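Local coordinates for gamma-D-glutamyl-L-lysine dipeptidyl-peptidase (Bacillus cereus ATCC 10987, PDB 3H41), which probably cleaves gamma-D-glutamyl-L-lysine bonds in the peptides of bacterial cell walls, releasing the dipeptide L-Ala-gamma-D-Glu, at residues A[94-99]-A[231-236]; A[229-232]-A[237-240]. One frame throughout, in Å; residues are numbered along the deposited sequence.

Contact 1: A[94-99]-A[231-236]; sequences EGYPGW and IPRDSG. With DGL (D-glutamic acid), chain C; ALA (alanine), chain B.
Arg-233 and Asp-234 meet Tyr-96 where an SH3-like domain leans on the NlpC/P60 peptidase domain, and the bound L-Ala-gamma-D-Glu lies in the seam, a worked example of a substrate site built by two domains. Tyr-96 opens the edge strand 96-101; its partners sit on the loop leading into helix 235-238. Arg-233 comes first. Its CB and CG lie obliquely against CD2 and CE2 of the tyrosine ring, Arg-233 CG lying 3.7 Å from Tyr-96 CE2, and the bend at chi2 (65°) turns the rest of the chain toward the bound dipeptide, where the alanine CA lies over one face of the guanidinium. That group is tied down by Thr-209 and Thr-62 and by a salt bridge to Asp-215. Asp-234 follows, at the N-cap position but with its carboxylate turned to the ligand instead of the helix. The plane of that carboxylate stands 84° to the phenol ring, and Asp-234 OD2 arrives at the ring edge to accept a very short hydrogen bond, 2.5 Å, from Tyr-96 OH. Asp-234 OD1 accepts from N of the alanine at 2.7 Å. The carboxylate is thus shared between phenol and ligand, which probably favours a charged ammonium there; Glu-61 O accepts a further bond from the same nitrogen. Ser-235, at the start of the helix, meets the alpha-carboxylate of the D-glutamate. In one of its two modelled conformers Ser-235 OG lies within hydrogen-bonding range of O, and the backbone Ser-235 N donates to OXT of the D-glutamate at 2.8 Å.

Contact 2: A[229-232]-A[237-240]; sequences ITIP and PQSR
The amide of Gln-238 reaches back to the carbonyl of Pro-232, with Ile-231 packed across it, in a loop-helix connection of the NlpC/P60 domain where the loop after helix 218-225 doubles over the short helix 235-238. The case illustrates how one glutamine can tie a loop to the helix that follows it. With CG placed beside its backbone N (chi1 -78°), the side chain starts out alongside the loop, and its extended end brings Gln-238 NE2 to Pro-232 O at 3.0 Å. The bond is moderately bent, 147° at the hydrogen, and the donor stands 22° off the carbonyl plane. The neighbouring Ile-231 lies obliquely across the glutamine, its CD1 meeting CD of Gln-238 at 3.7 Å, so the amide has a methyl group packed against it. Further bonds fix the rotation of this buried amide: OE1 pairs with Thr-220, and NE2 also donates to Ser-217 O, next in sequence to Cys-216, the probable nucleophile. Leu-255 of strand 255-259 touches both Ile-231 and Gln-238. The two prolines form the second, apolar half of the contact. The ring of Pro-232 faces Pro-237 in helix 235-238, where Pro-232 CG approaches Pro-237 O at 3.8 Å, while Pro-232 CB meets Pro-237 CB at 3.5 Å, tighter than usual for two carbons.

Along the chain 94-99 comes first, and then 229-240 supplies the other three segments, overlapping at Ile-231 and Pro-232. The centres of the two contacts are about 10 Å apart, on the same side of the molecule's centre, and both use helix 235-238. Contact 2 is local, its segments only five residues apart, and stays within the peptidase domain; contact 1 reaches across 132 residues to the edge strand of the SH3-like domain. They also touch directly, Arg-233 O lying 3.4 Å from Gln-238 NE2 as simple packing. The loop and helix of contact 2 thus flank Asp-234 and Ser-235, which bind the dipeptide.

Contact 1: A[94-99]-A[231-236]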
ATOM      1  N   GLU A  94      -4.185  12.124 -12.596  1.00 25.59           N
ATOM      2  CA  GLU A  94      -3.328  11.071 -13.159  1.00 24.94           C
ATOM      3  C   GLU A  94      -2.750  10.116 -12.117  1.00 25.50           C
ATOM      4  O   GLU A  94      -2.448   8.970 -12.419  1.00 25.26           O
ATOM      5  CB  GLU A  94      -2.169  11.678 -13.942  1.00 27.16           C
ATOM      6  CG  GLU A  94      -1.425  10.640 -14.795  1.00 33.57           C
ATOM      7  CD  GLU A  94      -0.491  11.256 -15.837  1.00 42.22           C
ATOM      8  OE1 GLU A  94      -0.390  12.509 -15.912  1.00 44.78           O
ATOM      9  OE2 GLU A  94       0.142  10.471 -16.578  1.00 36.56           O
ATOM     10  N   GLY A  95      -2.568  10.591 -10.895  1.00 22.66           N
ATOM     11  CA  GLY A  95      -1.965   9.757  -9.862  1.00 22.91           C
ATOM     12  C   GLY A  95      -1.648  10.533  -8.597  1.00 20.81           C
ATOM     13  O   GLY A  95      -1.809  11.756  -8.550  1.00 20.12           O
ATOM     14  N   TYR A  96      -1.164   9.806  -7.595  1.00 18.66           N
ATOM     15  CA  TYR A  96      -0.868  10.372  -6.284  1.00 14.73           C
ATOM     16  C   TYR A  96       0.477  11.038  -6.321  1.00 14.89           C
ATOM     17  O   TYR A  96       1.474  10.411  -6.679  1.00 13.94           O
ATOM     18  CB  TYR A  96      -0.903   9.295  -5.166  1.00 14.89           C
ATOM     19  CG  TYR A  96      -1.276   9.913  -3.842  1.00 13.16           C
ATOM     20  CD1 TYR A  96      -0.354  10.650  -3.129  1.00 14.87           C
ATOM     21  CD2 TYR A  96      -2.567   9.809  -3.322  1.00 13.74           C
ATOM     22  CE1 TYR A  96      -0.679  11.232  -1.955  1.00 10.90           C
ATOM     23  CE2 TYR A  96      -2.904  10.419  -2.119  1.00 10.70           C
ATOM     24  CZ  TYR A  96      -1.937  11.139  -1.443  1.00 15.47           C
ATOM     25  OH  TYR A  96      -2.181  11.792  -0.258  1.00 15.63           O
ATOM     26  N   PRO A  97       0.525  12.328  -5.966  1.00 15.51           N
ATOM     27  CA  PRO A  97       1.767  13.061  -6.114  1.00 14.66           C
ATOM     28  C   PRO A  97       2.716  12.949  -4.928  1.00 14.33           C
ATOM     29  O   PRO A  97       2.288  12.812  -3.781  1.00 16.42           O
ATOM     30  CB  PRO A  97       1.286  14.479  -6.265  1.00 15.23           C
ATOM     31  CG  PRO A  97       0.127  14.536  -5.342  1.00 12.84           C
ATOM     32  CD  PRO A  97      -0.583  13.219  -5.580  1.00 17.25           C
ATOM     33  N   GLY A  98       4.001  13.027  -5.219  1.00 14.73           N
ATOM     34  CA  GLY A  98       5.003  13.172  -4.189  1.00 15.08           C
ATOM     35  C   GLY A  98       6.410  13.050  -4.719  1.00 14.67           C
ATOM     36  O   GLY A  98       6.606  12.729  -5.854  1.00 15.42           O
ATOM     37  N   TRP A  99       7.378  13.290  -3.850  1.00 12.06           N
ATOM     38  CA  TRP A  99       8.792  13.332  -4.208  1.00 13.59           C
ATOM     39  C   TRP A  99       9.525  12.094  -3.717  1.00 15.35           C
ATOM     40  O   TRP A  99       9.307  11.614  -2.583  1.00 15.04           O
ATOM     41  CB  TRP A  99       9.440  14.590  -3.612  1.00 14.35           C
ATOM     42  CG  TRP A  99       8.928  15.861  -4.184  1.00 13.76           C
ATOM     43  CD1 TRP A  99       7.840  16.573  -3.782  1.00 17.94           C
ATOM     44  CD2 TRP A  99       9.533  16.614  -5.254  1.00 14.98           C
ATOM     45  NE1 TRP A  99       7.702  17.704  -4.577  1.00 15.35           N
ATOM     46  CE2 TRP A  99       8.734  17.752  -5.474  1.00 22.62           C
ATOM     47  CE3 TRP A  99      10.656  16.412  -6.056  1.00 15.42           C
ATOM     48  CZ2 TRP A  99       9.034  18.703  -6.454  1.00 20.63           C
ATOM     49  CZ3 TRP A  99      10.953  17.359  -7.039  1.00 21.03           C
ATOM     50  CH2 TRP A  99      10.148  18.486  -7.226  1.00 19.61           C
ATOM     51  N   ILE A 231      -9.948   1.791  -4.547  1.00 14.52           N
ATOM     52  CA  ILE A 231     -10.590   2.846  -3.773  1.00 12.78           C
ATOM     53  C   ILE A 231      -9.539   3.950  -3.612  1.00 13.41           C
ATOM     54  O   ILE A 231      -8.390   3.711  -3.856  1.00 11.90           O
ATOM     55  CB  ILE A 231     -11.139   2.316  -2.404  1.00 13.35           C
ATOM     56  CG1 ILE A 231     -10.020   2.094  -1.372  1.00 12.93           C
ATOM     57  CG2 ILE A 231     -11.892   0.999  -2.618  1.00 15.52           C
ATOM     58  CD1 ILE A 231     -10.509   1.546   0.004  1.00 14.36           C
ATOM     59  N   PRO A 232      -9.941   5.173  -3.242  1.00 13.95           N
ATOM     60  CA  PRO A 232      -8.967   6.256  -3.074  1.00 14.41           C
ATOM     61  C   PRO A 232      -7.903   5.916  -2.035  1.00 12.37           C
ATOM     62  O   PRO A 232      -8.148   5.121  -1.128  1.00 12.40           O
ATOM     63  CB  PRO A 232      -9.819   7.448  -2.620  1.00 14.18           C
ATOM     64  CG  PRO A 232     -11.197   7.129  -3.121  1.00 13.54           C
ATOM     65  CD  PRO A 232     -11.320   5.627  -3.030  1.00 12.47           C
ATOM     66  N   ARG A 233      -6.728   6.499  -2.188  1.00 12.67           N
ATOM     67  CA  ARG A 233      -5.649   6.286  -1.254  1.00 13.02           C
ATOM     68  C   ARG A 233      -5.925   6.812   0.164  1.00 14.72           C
ATOM     69  O   ARG A 233      -5.565   6.156   1.131  1.00 12.43           O
ATOM     70  CB  ARG A 233      -4.357   6.902  -1.797  1.00 14.65           C
ATOM     71  CG  ARG A 233      -3.207   6.985  -0.828  1.00 16.98           C
ATOM     72  CD  ARG A 233      -2.751   5.672  -0.450  1.00 18.99           C
ATOM     73  NE  ARG A 233      -1.679   5.634   0.567  1.00 17.40           N
ATOM     74  CZ  ARG A 233      -1.831   5.759   1.885  1.00 14.60           C
ATOM     75  NH1 ARG A 233      -2.986   6.096   2.425  1.00 18.57           N
ATOM     76  NH2 ARG A 233      -0.789   5.561   2.671  1.00 13.55           N
ATOM     77  N   ASP A 234      -6.537   7.996   0.277  1.00 12.73           N
ATOM     78  CA  ASP A 234      -6.676   8.673   1.564  1.00 12.04           C
ATOM     79  C   ASP A 234      -8.064   8.497   2.206  1.00 11.49           C
ATOM     80  O   ASP A 234      -9.065   8.205   1.539  1.00 14.08           O
ATOM     81  CB  ASP A 234      -6.338  10.160   1.405  1.00 12.49           C
ATOM     82  CG  ASP A 234      -4.847  10.421   1.137  1.00 16.18           C
ATOM     83  OD1 ASP A 234      -4.015   9.585   1.463  1.00 15.72           O
ATOM     84  OD2 ASP A 234      -4.503  11.485   0.592  1.00 18.08           O
ATOM     85  N   SER A 235      -8.135   8.713   3.516  1.00 12.51           N
ATOM     86  CA  SER A 235      -9.362   8.426   4.271  0.70 13.03           C
ATOM     87  C   SER A 235     -10.527   9.379   3.918  1.00 13.39           C
ATOM     88  O   SER A 235     -11.710   8.948   3.870  1.00 13.18           O
ATOM     89  CB  SER A 235      -9.093   8.443   5.780  0.70 15.40           C
ATOM     90  OG  SER A 235      -8.843   9.754   6.259  0.70 13.40           O
ATOM     91  N   GLY A 236     -10.221  10.645   3.635  1.00 14.63           N
ATOM     92  CA  GLY A 236     -11.261  11.620   3.320  1.00 16.07           C
ATOM     93  C   GLY A 236     -11.998  11.219   2.043  1.00 16.91           C
ATOM     94  O   GLY A 236     -13.234  11.042   2.039  1.00 17.14           O
TER
HETATM   95  N   DGL C 502      -3.011   9.430   5.518  1.00 24.22           N
HETATM   96  CA  DGL C 502      -4.086   9.810   6.437  1.00 23.96           C
HETATM   97  C   DGL C 502      -5.407   9.896   5.732  1.00 23.96           C
HETATM   98  O   DGL C 502      -6.305  10.651   6.131  1.00 25.21           O
HETATM   99  CB  DGL C 502      -4.166   8.802   7.595  1.00 24.81           C
HETATM  100  CG  DGL C 502      -5.156   9.197   8.708  1.00 27.78           C
HETATM  101  CD  DGL C 502      -5.081  10.649   9.176  1.00 37.79           C
HETATM  102  OE1 DGL C 502      -4.563  10.857  10.288  1.00 32.93           O
HETATM  103  OE2 DGL C 502      -5.569  11.589   8.490  1.00 35.20           O
HETATM  104  OXT DGL C 502      -5.638   9.159   4.765  1.00 17.13           O
HETATM  105  N   ALA B 501      -1.579  10.394   2.261  1.00 19.96           N
HETATM  106  CA  ALA B 501      -1.457   9.831   3.677  1.00 24.53           C
HETATM  107  C   ALA B 501      -2.658  10.242   4.521  1.00 24.79           C
HETATM  108  O   ALA B 501      -3.262  11.296   4.277  1.00 22.52           O
HETATM  109  CB  ALA B 501      -0.182  10.329   4.353  1.00 24.67           C

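Contact 2: A[229-232]-A[237-240]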
ATOM      1  N   ILE A 229     -10.488  -4.112  -6.384  1.00 12.64           N
ATOM      2  CA  ILE A 229     -11.345  -2.907  -6.196  1.00 14.18           C
ATOM      3  C   ILE A 229     -10.461  -1.727  -5.803  1.00 14.14           C
ATOM      4  O   ILE A 229      -9.867  -1.710  -4.730  1.00 12.76           O
ATOM      5  CB  ILE A 229     -12.437  -3.158  -5.147  1.00 14.20           C
ATOM      6  CG1 ILE A 229     -13.298  -4.348  -5.555  1.00 21.12           C
ATOM      7  CG2 ILE A 229     -13.272  -1.875  -4.938  1.00 12.39           C
ATOM      8  CD1 ILE A 229     -14.380  -4.701  -4.592  1.00 13.51           C
ATOM      9  N   THR A 230     -10.345  -0.750  -6.697  1.00 13.54           N
ATOM     10  CA  THR A 230      -9.474   0.387  -6.458  1.00 18.27           C
ATOM     11  C   THR A 230     -10.303   1.479  -5.795  1.00 17.83           C
ATOM     12  O   THR A 230     -11.289   1.947  -6.377  1.00 21.50           O
ATOM     13  CB  THR A 230      -8.879   0.885  -7.768  1.00 19.33           C
ATOM     14  OG1 THR A 230      -8.108  -0.178  -8.339  1.00 20.21           O
ATOM     15  CG2 THR A 230      -7.974   2.085  -7.499  1.00 26.63           C
ATOM     16  N   ILE A 231      -9.948   1.791  -4.547  1.00 14.52           N
ATOM     17  CA  ILE A 231     -10.590   2.846  -3.773  1.00 12.78           C
ATOM     18  C   ILE A 231      -9.539   3.950  -3.612  1.00 13.41           C
ATOM     19  O   ILE A 231      -8.390   3.711  -3.856  1.00 11.90           O
ATOM     20  CB  ILE A 231     -11.139   2.316  -2.404  1.00 13.35           C
ATOM     21  CG1 ILE A 231     -10.020   2.094  -1.372  1.00 12.93           C
ATOM     22  CG2 ILE A 231     -11.892   0.999  -2.618  1.00 15.52           C
ATOM     23  CD1 ILE A 231     -10.509   1.546   0.004  1.00 14.36           C
ATOM     24  N   PRO A 232      -9.941   5.173  -3.242  1.00 13.95           N
ATOM     25  CA  PRO A 232      -8.967   6.256  -3.074  1.00 14.41           C
ATOM     26  C   PRO A 232      -7.903   5.916  -2.035  1.00 12.37           C
ATOM     27  O   PRO A 232      -8.148   5.121  -1.128  1.00 12.40           O
ATOM     28  CB  PRO A 232      -9.819   7.448  -2.620  1.00 14.18           C
ATOM     29  CG  PRO A 232     -11.197   7.129  -3.121  1.00 13.54           C
ATOM     30  CD  PRO A 232     -11.320   5.627  -3.030  1.00 12.47           C
ATOM     31  N   PRO A 237     -11.240  11.061   0.947  1.00 17.81           N
ATOM     32  CA  PRO A 237     -11.809  10.549  -0.304  1.00 17.29           C
ATOM     33  C   PRO A 237     -12.455   9.176  -0.179  1.00 17.30           C
ATOM     34  O   PRO A 237     -13.543   8.927  -0.739  1.00 14.00           O
ATOM     35  CB  PRO A 237     -10.601  10.520  -1.230  1.00 16.96           C
ATOM     36  CG  PRO A 237      -9.728  11.679  -0.701  1.00 18.13           C
ATOM     37  CD  PRO A 237      -9.868  11.568   0.767  1.00 19.18           C
ATOM     38  N   GLN A 238     -11.837   8.279   0.582  1.00 14.56           N
ATOM     39  CA  GLN A 238     -12.493   6.991   0.820  1.00 12.92           C
ATOM     40  C   GLN A 238     -13.894   7.174   1.409  1.00 12.89           C
ATOM     41  O   GLN A 238     -14.838   6.415   1.097  1.00 13.54           O
ATOM     42  CB  GLN A 238     -11.663   6.120   1.750  1.00 14.64           C
ATOM     43  CG  GLN A 238     -10.479   5.445   1.100  1.00 12.58           C
ATOM     44  CD  GLN A 238      -9.709   4.530   2.036  1.00  8.58           C
ATOM     45  OE1 GLN A 238     -10.248   4.015   3.022  1.00 12.18           O
ATOM     46  NE2 GLN A 238      -8.407   4.301   1.714  1.00 11.92           N
ATOM     47  N   SER A 239     -14.040   8.173   2.267  1.00 11.00           N
ATOM     48  CA  SER A 239     -15.300   8.394   2.960  1.00 12.40           C
ATOM     49  C   SER A 239     -16.424   8.927   2.039  1.00 13.85           C
ATOM     50  O   SER A 239     -17.586   8.967   2.460  1.00 14.61           O
ATOM     51  CB  SER A 239     -15.102   9.387   4.133  1.00 13.98           C
ATOM     52  OG  SER A 239     -15.087  10.741   3.696  1.00 13.22           O
ATOM     53  N   ARG A 240     -16.060   9.385   0.845  1.00 12.54           N
ATOM     54  CA  ARG A 240     -16.991  10.009  -0.133  1.00 14.47           C
ATOM     55  C   ARG A 240     -17.088   9.188  -1.437  1.00 20.05           C
ATOM     56  O   ARG A 240     -17.708   9.616  -2.395  1.00 21.79           O
ATOM     57  CB  ARG A 240     -16.574  11.445  -0.475  1.00 14.76           C
ATOM     58  CG  ARG A 240     -16.732  12.463   0.684  1.00 16.97           C
ATOM     59  CD  ARG A 240     -17.963  12.150   1.502  1.00 20.59           C
ATOM     60  NE  ARG A 240     -18.403  13.249   2.350  1.00 19.34           N
ATOM     61  CZ  ARG A 240     -18.166  13.364   3.656  1.00 22.37           C
ATOM     62  NH1 ARG A 240     -17.435  12.468   4.318  1.00 17.59           N
ATOM     63  NH2 ARG A 240     -18.660  14.414   4.305  1.00 19.50           N
TER